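Cytochrome (Paracoccus pantotrophus, PDB 2XTS) probably carries electrons through its covalently bound heme c, as the N-terminal part of SoxD in the sulfane dehydrogenase SoxCD. Local coordinates at residues D24-A36 / V124-T136. Sequence-based numbering, arbitrary orientation.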
# COMPACT_ATOMS: atom_id res chain seq x y z
N ASP D 24 -41.23 10.61 10.14
CA ASP D 24 -42.68 10.55 9.96
C ASP D 24 -43.30 9.28 10.49
O ASP D 24 -44.50 9.06 10.31
CB ASP D 24 -42.98 10.70 8.46
CG ASP D 24 -42.47 9.52 7.61
OD1 ASP D 24 -41.80 8.59 8.12
OD2 ASP D 24 -42.78 9.52 6.39
N GLY D 25 -42.52 8.44 11.17
CA GLY D 25 -43.04 7.23 11.78
C GLY D 25 -42.95 5.98 10.93
O GLY D 25 -43.27 4.92 11.44
N GLN D 26 -42.52 6.06 9.67
CA GLN D 26 -42.27 4.84 8.90
C GLN D 26 -41.31 3.97 9.70
O GLN D 26 -40.29 4.46 10.20
CB GLN D 26 -41.64 5.15 7.54
CG GLN D 26 -42.52 5.89 6.54
CD GLN D 26 -41.80 6.12 5.22
OE1 GLN D 26 -41.46 5.17 4.51
NE2 GLN D 26 -41.58 7.38 4.89
N GLY D 27 -41.63 2.69 9.86
CA GLY D 27 -40.78 1.76 10.57
C GLY D 27 -41.21 1.47 12.00
O GLY D 27 -40.75 0.48 12.58
N LEU D 28 -42.11 2.28 12.56
CA LEU D 28 -42.67 1.98 13.88
C LEU D 28 -43.45 0.67 13.85
O LEU D 28 -44.15 0.39 12.88
CB LEU D 28 -43.60 3.09 14.37
CG LEU D 28 -42.97 4.44 14.72
CD1 LEU D 28 -44.09 5.44 14.95
CD2 LEU D 28 -42.07 4.35 15.93
N ARG D 29 -43.33 -0.11 14.91
CA ARG D 29 -44.06 -1.34 15.05
C ARG D 29 -45.08 -1.22 16.18
O ARG D 29 -44.89 -0.43 17.11
CB ARG D 29 -43.10 -2.49 15.31
CG ARG D 29 -42.05 -2.62 14.22
CD ARG D 29 -41.11 -3.75 14.43
NE ARG D 29 -40.11 -3.76 13.37
CZ ARG D 29 -39.44 -4.83 12.96
NH1 ARG D 29 -39.65 -6.01 13.53
NH2 ARG D 29 -38.56 -4.70 11.98
N PRO D 30 -46.15 -2.03 16.14
CA PRO D 30 -47.19 -1.94 17.16
C PRO D 30 -46.66 -2.18 18.58
O PRO D 30 -45.91 -3.13 18.80
CB PRO D 30 -48.19 -3.02 16.73
CG PRO D 30 -47.97 -3.19 15.29
CD PRO D 30 -46.53 -2.95 15.05
N GLY D 31 -47.03 -1.31 19.51
CA GLY D 31 -46.59 -1.43 20.87
C GLY D 31 -46.85 -0.18 21.67
O GLY D 31 -47.34 0.81 21.15
N SER D 32 -46.46 -0.22 22.94
CA SER D 32 -46.63 0.90 23.84
C SER D 32 -45.73 0.74 25.07
O SER D 32 -45.25 -0.34 25.39
CB SER D 32 -48.08 1.02 24.26
OG SER D 32 -48.45 -0.07 25.03
N GLY D 33 -45.55 1.85 25.76
CA GLY D 33 -44.80 1.88 27.01
C GLY D 33 -45.01 3.18 27.74
O GLY D 33 -45.11 4.24 27.10
N ASP D 34 -45.06 3.11 29.07
CA ASP D 34 -45.25 4.32 29.87
C ASP D 34 -43.99 4.74 30.58
O ASP D 34 -42.99 4.01 30.59
CB ASP D 34 -46.45 4.20 30.81
CG ASP D 34 -46.31 3.13 31.87
OD1 ASP D 34 -45.21 2.62 32.12
OD2 ASP D 34 -47.35 2.81 32.48
N VAL D 35 -44.04 5.94 31.15
CA VAL D 35 -42.89 6.53 31.84
C VAL D 35 -42.41 5.64 32.99
O VAL D 35 -41.21 5.40 33.11
CB VAL D 35 -43.21 7.95 32.32
CG1 VAL D 35 -42.11 8.49 33.21
CG2 VAL D 35 -43.46 8.86 31.11
N ALA D 36 -43.32 5.13 33.81
CA ALA D 36 -42.94 4.37 34.99
C ALA D 36 -42.22 3.07 34.60
O ALA D 36 -41.21 2.68 35.23
CB ALA D 36 -44.16 4.07 35.90
N VAL D 124 -42.96 15.52 28.78
CA VAL D 124 -44.24 14.88 29.08
C VAL D 124 -44.33 14.71 30.59
O VAL D 124 -43.32 14.79 31.30
CB VAL D 124 -44.37 13.50 28.37
CG1 VAL D 124 -44.26 13.63 26.85
CG2 VAL D 124 -43.36 12.50 28.90
N GLU D 125 -45.55 14.48 31.08
CA GLU D 125 -45.78 14.19 32.49
C GLU D 125 -45.49 12.72 32.80
O GLU D 125 -45.35 11.88 31.89
CB GLU D 125 -47.22 14.54 32.89
CG GLU D 125 -47.62 15.99 32.65
CD GLU D 125 -46.75 16.99 33.40
OE1 GLU D 125 -46.31 16.69 34.52
OE2 GLU D 125 -46.49 18.09 32.85
N ASP D 126 -45.45 12.39 34.08
CA ASP D 126 -45.00 11.06 34.52
C ASP D 126 -46.00 9.94 34.29
O ASP D 126 -45.69 8.80 34.57
CB ASP D 126 -44.54 11.06 36.00
CG ASP D 126 -45.64 11.41 36.98
OD1 ASP D 126 -46.84 11.45 36.63
OD2 ASP D 126 -45.25 11.64 38.15
N ASP D 127 -47.18 10.28 33.79
CA ASP D 127 -48.18 9.28 33.42
C ASP D 127 -48.31 9.07 31.92
O ASP D 127 -49.18 8.36 31.47
CB ASP D 127 -49.55 9.62 34.04
CG ASP D 127 -50.11 10.96 33.58
OD1 ASP D 127 -49.40 11.78 32.95
OD2 ASP D 127 -51.31 11.22 33.89
N PHE D 128 -47.38 9.63 31.14
CA PHE D 128 -47.46 9.54 29.69
C PHE D 128 -47.24 8.11 29.19
O PHE D 128 -46.35 7.39 29.69
CB PHE D 128 -46.44 10.49 29.10
CG PHE D 128 -46.44 10.54 27.59
CD1 PHE D 128 -47.45 11.19 26.89
CD2 PHE D 128 -45.40 9.96 26.86
CE1 PHE D 128 -47.43 11.25 25.50
CE2 PHE D 128 -45.38 10.02 25.48
CZ PHE D 128 -46.39 10.66 24.81
N VAL D 129 -48.05 7.72 28.21
CA VAL D 129 -47.95 6.46 27.50
C VAL D 129 -47.62 6.73 26.03
O VAL D 129 -48.39 7.38 25.31
CB VAL D 129 -49.26 5.65 27.58
CG1 VAL D 129 -49.06 4.29 26.97
CG2 VAL D 129 -49.70 5.51 29.02
N LEU D 130 -46.46 6.25 25.60
CA LEU D 130 -46.05 6.37 24.21
C LEU D 130 -46.47 5.13 23.46
O LEU D 130 -46.20 4.01 23.91
CB LEU D 130 -44.54 6.55 24.12
CG LEU D 130 -43.97 6.86 22.74
CD1 LEU D 130 -44.45 8.22 22.20
CD2 LEU D 130 -42.46 6.80 22.83
N THR D 131 -47.16 5.32 22.34
CA THR D 131 -47.59 4.21 21.51
C THR D 131 -47.22 4.41 20.05
O THR D 131 -46.84 5.52 19.63
CB THR D 131 -49.12 4.04 21.57
OG1 THR D 131 -49.72 5.08 20.79
CG2 THR D 131 -49.64 4.08 23.01
N HIS D 132 -47.37 3.36 19.23
CA HIS D 132 -47.16 3.53 17.80
C HIS D 132 -48.15 4.50 17.16
O HIS D 132 -47.86 5.08 16.13
CB HIS D 132 -47.20 2.18 17.07
CG HIS D 132 -48.53 1.51 17.12
ND1 HIS D 132 -49.01 0.90 18.26
CD2 HIS D 132 -49.46 1.31 16.16
CE1 HIS D 132 -50.19 0.38 18.01
NE2 HIS D 132 -50.49 0.61 16.74
N GLU D 133 -49.31 4.67 17.78
CA GLU D 133 -50.32 5.59 17.25
C GLU D 133 -50.10 7.06 17.59
O GLU D 133 -50.46 7.92 16.79
CB GLU D 133 -51.70 5.18 17.73
CG GLU D 133 -52.21 3.87 17.18
CD GLU D 133 -53.65 3.61 17.59
OE1 GLU D 133 -53.90 3.39 18.80
OE2 GLU D 133 -54.54 3.66 16.72
N ASN D 134 -49.55 7.36 18.77
CA ASN D 134 -49.35 8.76 19.16
C ASN D 134 -47.91 9.26 19.00
O ASN D 134 -47.64 10.44 19.23
CB ASN D 134 -49.87 9.03 20.59
CG ASN D 134 -48.99 8.43 21.66
OD1 ASN D 134 -47.98 7.84 21.37
ND2 ASN D 134 -49.39 8.57 22.91
N PHE D 135 -47.01 8.38 18.56
CA PHE D 135 -45.60 8.68 18.50
C PHE D 135 -45.32 9.95 17.68
O PHE D 135 -44.55 10.82 18.13
CB PHE D 135 -44.88 7.48 17.88
CG PHE D 135 -43.37 7.55 17.94
CD1 PHE D 135 -42.64 8.27 16.99
CD2 PHE D 135 -42.67 6.87 18.93
CE1 PHE D 135 -41.26 8.27 17.03
CE2 PHE D 135 -41.27 6.88 18.96
CZ PHE D 135 -40.59 7.60 18.03
N THR D 136 -45.93 10.05 16.50
CA THR D 136 -45.65 11.18 15.61
C THR D 136 -46.31 12.48 16.04
O THR D 136 -46.08 13.51 15.42
CB THR D 136 -46.01 10.88 14.15
OG1 THR D 136 -47.41 10.58 14.05
CG2 THR D 136 -45.17 9.72 13.62
O HOH W 1 -46.05 6.20 33.70
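His132 lies against the backbone of Arg29, Pro30 and Gly31. His132 CB meets Arg29 O at 3.5 Å. CG sits between the backbone N and the carbonyl carbon (chi1 65°), which turns the ring back over Pro30. Pro30 CA packs on one ring face in a CH-pi contact, with His132 CG 3.7 Å from Pro30 CA. CD2 and NE2 of the ring also meet Pro30 CA. Glu133 CG lies on the opposite face. At the ring edge, His132 ND1 gives a weak but straight hydrogen bond to Gly31 O (177°), which also accepts from His132 N. His132 CE1 comes 4.1 Å from Pro30 CB. With an alanine here, Gly31 O would probably lose the ring's bond and Pro30 CA its flat partner.

Beyond Gly31 the strands 32-34 and 129-131 form a two-stranded antiparallel sheet, which ties the segment leading into helix 35-45 to the one following helix 107-120 in this c-type cytochrome domain. Gly33 and Leu130 are its hydrogen-bonded pair: Gly33 N reaches Leu130 O at 2.9 Å, Leu130 N reaches Gly33 O at 2.8 Å. Val35 N donates to Phe128 O at 3.1 Å. At the other end, Leu28 CD2 stands over the centre of the Phe135 ring, 3.8 Å from its centroid.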